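Local coordinates for protein salmonella typhimurium DB7155 bacteriophage DET7 tailspike (Bacteriophage, PDB 2V5I) that binds the O-antigen polysaccharide of its Salmonella host and probably hydrolyses it, serving as the trimeric receptor-binding tailspike of the phage, at residues Gly409-Leu422 against Val426-Asp438. Numbering follows the deposited sequence.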
loop_
_atom_site.group_PDB
_atom_site.type_symbol
_atom_site.label_atom_id
_atom_site.label_comp_id
_atom_site.label_asym_id
_atom_site.label_seq_id
_atom_site.Cartn_x
_atom_site.Cartn_y
_atom_site.Cartn_z
ATOM N N GLY A 409 17.486 13.164 -20.634
ATOM C CA GLY A 409 16.681 13.598 -19.509
ATOM C C GLY A 409 17.258 13.336 -18.143
ATOM O O GLY A 409 18.243 12.585 -17.986
ATOM N N LEU A 410 16.609 13.922 -17.157
ATOM C CA LEU A 410 16.917 13.686 -15.762
ATOM C C LEU A 410 16.032 12.558 -15.196
ATOM O O LEU A 410 14.956 12.277 -15.720
ATOM C CB LEU A 410 16.658 14.940 -14.936
ATOM C CG LEU A 410 17.451 16.191 -15.349
ATOM C CD1 LEU A 410 16.891 17.446 -14.700
ATOM C CD2 LEU A 410 18.868 15.951 -14.921
ATOM N N VAL A 411 16.426 12.028 -14.065
ATOM C CA VAL A 411 15.557 11.108 -13.335
ATOM C C VAL A 411 14.483 11.954 -12.641
ATOM O O VAL A 411 13.300 11.655 -12.752
ATOM C CB VAL A 411 16.321 10.254 -12.345
ATOM C CG1 VAL A 411 15.372 9.391 -11.485
ATOM C CG2 VAL A 411 17.282 9.371 -13.069
ATOM N N ILE A 412 14.915 12.983 -11.888
ATOM C CA ILE A 412 14.013 13.878 -11.190
ATOM C C ILE A 412 14.296 15.321 -11.592
ATOM O O ILE A 412 15.436 15.754 -11.536
ATOM C CB ILE A 412 14.210 13.796 -9.647
ATOM C CG1 ILE A 412 13.750 12.438 -9.160
ATOM C CG2 ILE A 412 13.390 14.911 -8.914
ATOM C CD1 ILE A 412 14.196 12.099 -7.744
ATOM N N SER A 413 13.232 16.037 -11.940
ATOM C CA SER A 413 13.257 17.486 -12.137
ATOM C C SER A 413 12.124 18.099 -11.320
ATOM O O SER A 413 10.941 18.112 -11.717
ATOM C CB SER A 413 13.064 17.768 -13.610
ATOM O OG SER A 413 12.947 19.164 -13.870
ATOM N N ALA A 414 12.509 18.580 -10.141
ATOM C CA ALA A 414 11.596 19.156 -9.155
ATOM C C ALA A 414 12.246 20.347 -8.477
ATOM O O ALA A 414 12.492 20.367 -7.276
ATOM C CB ALA A 414 11.177 18.093 -8.132
ATOM N N PRO A 415 12.549 21.373 -9.281
ATOM C CA PRO A 415 13.396 22.466 -8.820
ATOM C C PRO A 415 12.862 23.339 -7.705
ATOM O O PRO A 415 13.658 24.048 -7.072
ATOM C CB PRO A 415 13.620 23.284 -10.093
ATOM C CG PRO A 415 12.530 22.915 -11.032
ATOM C CD PRO A 415 12.091 21.530 -10.679
ATOM N N ASN A 416 11.555 23.308 -7.442
ATOM C CA ASN A 416 10.972 24.085 -6.375
ATOM C C ASN A 416 10.470 23.209 -5.204
ATOM O O ASN A 416 9.788 23.732 -4.296
ATOM C CB ASN A 416 9.824 24.883 -6.950
ATOM C CG ASN A 416 10.274 25.873 -8.019
ATOM O OD1 ASN A 416 11.191 26.668 -7.787
ATOM N ND2 ASN A 416 9.607 25.848 -9.188
ATOM N N SER A 417 10.837 21.922 -5.205
ATOM C CA SER A 417 10.334 20.980 -4.220
ATOM C C SER A 417 11.417 20.573 -3.214
ATOM O O SER A 417 12.604 20.627 -3.539
ATOM C CB SER A 417 9.822 19.743 -4.929
ATOM O OG SER A 417 8.685 20.084 -5.740
ATOM N N THR A 418 10.971 20.072 -2.068
ATOM C CA THR A 418 11.838 19.436 -1.104
ATOM C C THR A 418 11.527 17.948 -1.098
ATOM O O THR A 418 10.360 17.572 -1.006
ATOM C CB THR A 418 11.625 20.030 0.269
ATOM O OG1 THR A 418 12.086 21.410 0.232
ATOM C CG2 THR A 418 12.409 19.248 1.324
ATOM N N ILE A 419 12.584 17.127 -1.156
ATOM C CA ILE A 419 12.467 15.687 -1.226
ATOM C C ILE A 419 13.247 15.062 -0.086
ATOM O O ILE A 419 14.351 15.493 0.226
ATOM C CB ILE A 419 12.965 15.150 -2.596
ATOM C CG1 ILE A 419 12.113 15.811 -3.715
ATOM C CG2 ILE A 419 12.932 13.604 -2.569
ATOM C CD1 ILE A 419 12.343 15.260 -5.028
ATOM N N SER A 420 12.614 14.102 0.595
ATOM C CA SER A 420 13.274 13.264 1.586
ATOM C C SER A 420 13.017 11.803 1.269
ATOM O O SER A 420 12.019 11.474 0.653
ATOM C CB SER A 420 12.729 13.505 2.995
ATOM O OG SER A 420 12.781 14.866 3.330
ATOM N N GLY A 421 13.929 10.925 1.689
ATOM C CA GLY A 421 13.676 9.489 1.588
ATOM C C GLY A 421 13.778 8.972 0.166
ATOM O O GLY A 421 12.989 8.116 -0.230
ATOM N N LEU A 422 14.712 9.534 -0.612
ATOM C CA LEU A 422 14.940 9.071 -1.999
ATOM C C LEU A 422 15.784 7.812 -1.980
ATOM O O LEU A 422 16.889 7.828 -1.414
ATOM C CB LEU A 422 15.623 10.170 -2.807
ATOM C CG LEU A 422 16.009 9.834 -4.222
ATOM C CD1 LEU A 422 14.820 9.466 -5.050
ATOM C CD2 LEU A 422 16.736 11.069 -4.832
ATOM N N VAL A 426 20.008 5.607 -7.925
ATOM C CA VAL A 426 19.714 6.771 -8.719
ATOM C C VAL A 426 21.045 7.445 -9.059
ATOM O O VAL A 426 21.855 7.664 -8.144
ATOM C CB VAL A 426 18.818 7.760 -7.936
ATOM C CG1 VAL A 426 18.558 9.018 -8.744
ATOM C CG2 VAL A 426 17.496 7.143 -7.573
ATOM N N PRO A 427 21.294 7.771 -10.353
ATOM C CA PRO A 427 22.505 8.532 -10.682
ATOM C C PRO A 427 22.512 9.908 -10.033
ATOM O O PRO A 427 21.591 10.686 -10.217
ATOM C CB PRO A 427 22.459 8.638 -12.216
ATOM C CG PRO A 427 21.579 7.574 -12.660
ATOM C CD PRO A 427 20.551 7.401 -11.581
ATOM N N PRO A 428 23.534 10.200 -9.223
ATOM C CA PRO A 428 23.500 11.410 -8.444
ATOM C C PRO A 428 23.560 12.696 -9.280
ATOM O O PRO A 428 23.115 13.749 -8.805
ATOM C CB PRO A 428 24.698 11.247 -7.481
ATOM C CG PRO A 428 25.564 10.182 -8.080
ATOM C CD PRO A 428 24.681 9.334 -8.902
ATOM N N ASP A 429 24.016 12.580 -10.524
ATOM C CA ASP A 429 24.072 13.727 -11.418
ATOM C C ASP A 429 22.770 13.974 -12.226
ATOM O O ASP A 429 22.705 14.906 -13.004
ATOM C CB ASP A 429 25.258 13.590 -12.341
ATOM C CG ASP A 429 25.163 12.373 -13.245
ATOM O OD1 ASP A 429 24.799 11.262 -12.748
ATOM O OD2 ASP A 429 25.509 12.525 -14.433
ATOM N N LYS A 430 21.754 13.130 -12.058
ATOM C CA LYS A 430 20.551 13.243 -12.876
ATOM C C LYS A 430 19.352 13.644 -12.018
ATOM O O LYS A 430 18.220 13.219 -12.251
ATOM C CB LYS A 430 20.300 11.920 -13.575
ATOM C CG LYS A 430 21.393 11.519 -14.511
ATOM C CD LYS A 430 21.507 12.441 -15.700
ATOM C CE LYS A 430 22.585 11.941 -16.662
ATOM N NZ LYS A 430 22.760 12.900 -17.744
ATOM N N ILE A 431 19.621 14.472 -11.001
ATOM C CA ILE A 431 18.606 15.005 -10.111
ATOM C C ILE A 431 18.713 16.511 -10.061
ATOM O O ILE A 431 19.814 17.044 -9.912
ATOM C CB ILE A 431 18.885 14.514 -8.683
ATOM C CG1 ILE A 431 18.766 13.000 -8.583
ATOM C CG2 ILE A 431 17.993 15.169 -7.696
ATOM C CD1 ILE A 431 19.379 12.486 -7.306
ATOM N N LEU A 432 17.585 17.190 -10.182
ATOM C CA LEU A 432 17.486 18.622 -9.988
ATOM C C LEU A 432 16.346 18.827 -9.016
ATOM O O LEU A 432 15.216 18.524 -9.334
ATOM C CB LEU A 432 17.179 19.320 -11.320
ATOM C CG LEU A 432 16.573 20.727 -11.355
ATOM C CD1 LEU A 432 17.601 21.774 -10.988
ATOM C CD2 LEU A 432 16.023 21.037 -12.768
ATOM N N VAL A 433 16.647 19.299 -7.807
ATOM C CA VAL A 433 15.637 19.530 -6.787
ATOM C C VAL A 433 15.891 20.819 -6.052
ATOM O O VAL A 433 17.033 21.280 -6.029
ATOM C CB VAL A 433 15.538 18.367 -5.768
ATOM C CG1 VAL A 433 15.024 17.115 -6.441
ATOM C CG2 VAL A 433 16.882 18.118 -5.079
ATOM N N GLY A 434 14.833 21.381 -5.474
ATOM C CA GLY A 434 14.949 22.532 -4.570
ATOM C C GLY A 434 15.857 22.224 -3.383
ATOM O O GLY A 434 16.811 22.941 -3.111
ATOM N N ASN A 435 15.534 21.156 -2.672
ATOM C CA ASN A 435 16.354 20.698 -1.556
ATOM C C ASN A 435 16.128 19.197 -1.380
ATOM O O ASN A 435 15.060 18.677 -1.668
ATOM C CB ASN A 435 16.007 21.353 -0.245
ATOM C CG ASN A 435 17.196 21.409 0.728
ATOM O OD1 ASN A 435 18.303 20.883 0.438
ATOM N ND2 ASN A 435 16.984 22.004 1.878
ATOM N N LEU A 436 17.190 18.520 -1.022
ATOM C CA LEU A 436 17.134 17.079 -0.698
ATOM C C LEU A 436 17.581 16.994 0.761
ATOM O O LEU A 436 18.659 17.488 1.088
ATOM C CB LEU A 436 18.090 16.292 -1.594
ATOM C CG LEU A 436 18.024 14.777 -1.527
ATOM C CD1 LEU A 436 16.709 14.303 -2.039
ATOM C CD2 LEU A 436 19.148 14.146 -2.312
ATOM N N LEU A 437 16.761 16.397 1.632
ATOM C CA LEU A 437 16.966 16.550 3.077
ATOM C C LEU A 437 16.672 15.239 3.783
ATOM O O LEU A 437 15.616 14.646 3.543
ATOM C CB LEU A 437 15.980 17.619 3.603
ATOM C CG LEU A 437 16.332 18.968 4.190
ATOM C CD1 LEU A 437 17.630 19.570 3.658
ATOM C CD2 LEU A 437 15.130 19.889 3.972
ATOM N N ASP A 438 17.595 14.785 4.662
ATOM C CA ASP A 438 17.359 13.616 5.530
ATOM C C ASP A 438 17.853 13.924 6.976
ATOM O O ASP A 438 18.934 13.468 7.437
ATOM C CB ASP A 438 18.025 12.409 4.884
ATOM C CG ASP A 438 17.324 12.012 3.522
ATOM O OD1 ASP A 438 16.164 11.431 3.576
ATOM O OD2 ASP A 438 17.892 12.327 2.408
HETATM O O HOH W 1 14.093 23.007 2.039
HETATM O O HOH W 2 17.259 10.972 0.200
#
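Two successive rungs at the C-terminal end of the right-handed parallel beta-helix stack here, each turning a corner between two faces of the coil. Strand 412-414 runs beside 431-433, and past the corner 417-422 pairs with 435-438. On the first face the N-H of L432 bonds I412 O and that of A414 bonds L432 O, the latter almost straight at 174°.

The corners differ in length. P415 and N416 fill a type I turn, whereas G434 alone rounds the next, a two-residue shift in register that makes a beta bulge. Glycine suits this place because a side chain would run into S417 O. A414 O ties both corners together, accepting from G434 N (3.1 Å) and S417 N on opposite faces of its plane.

Inside the coil, aliphatic side chains of the two rungs stack on one another, suiting its dry interior. I419 CG2 meets L436 CD1 at 3.9 Å. L422 CD2 meets I431 CD1 tip to tip at 3.9 Å; F449 of the third subunit packs on I431 and V433. Outside, L432 lies across L410 CD1, while a water joins T418 OG1 to N435 ND2.

S420 OG donates to L437 O (2.9 Å). L437 and D438 continue in a parallel ladder with the second subunit. D438 spans that interface: OD2 accepts from G442 N of the second subunit, and OD1 takes the N-H of G421 on its syn lone pair at 3.0 Å.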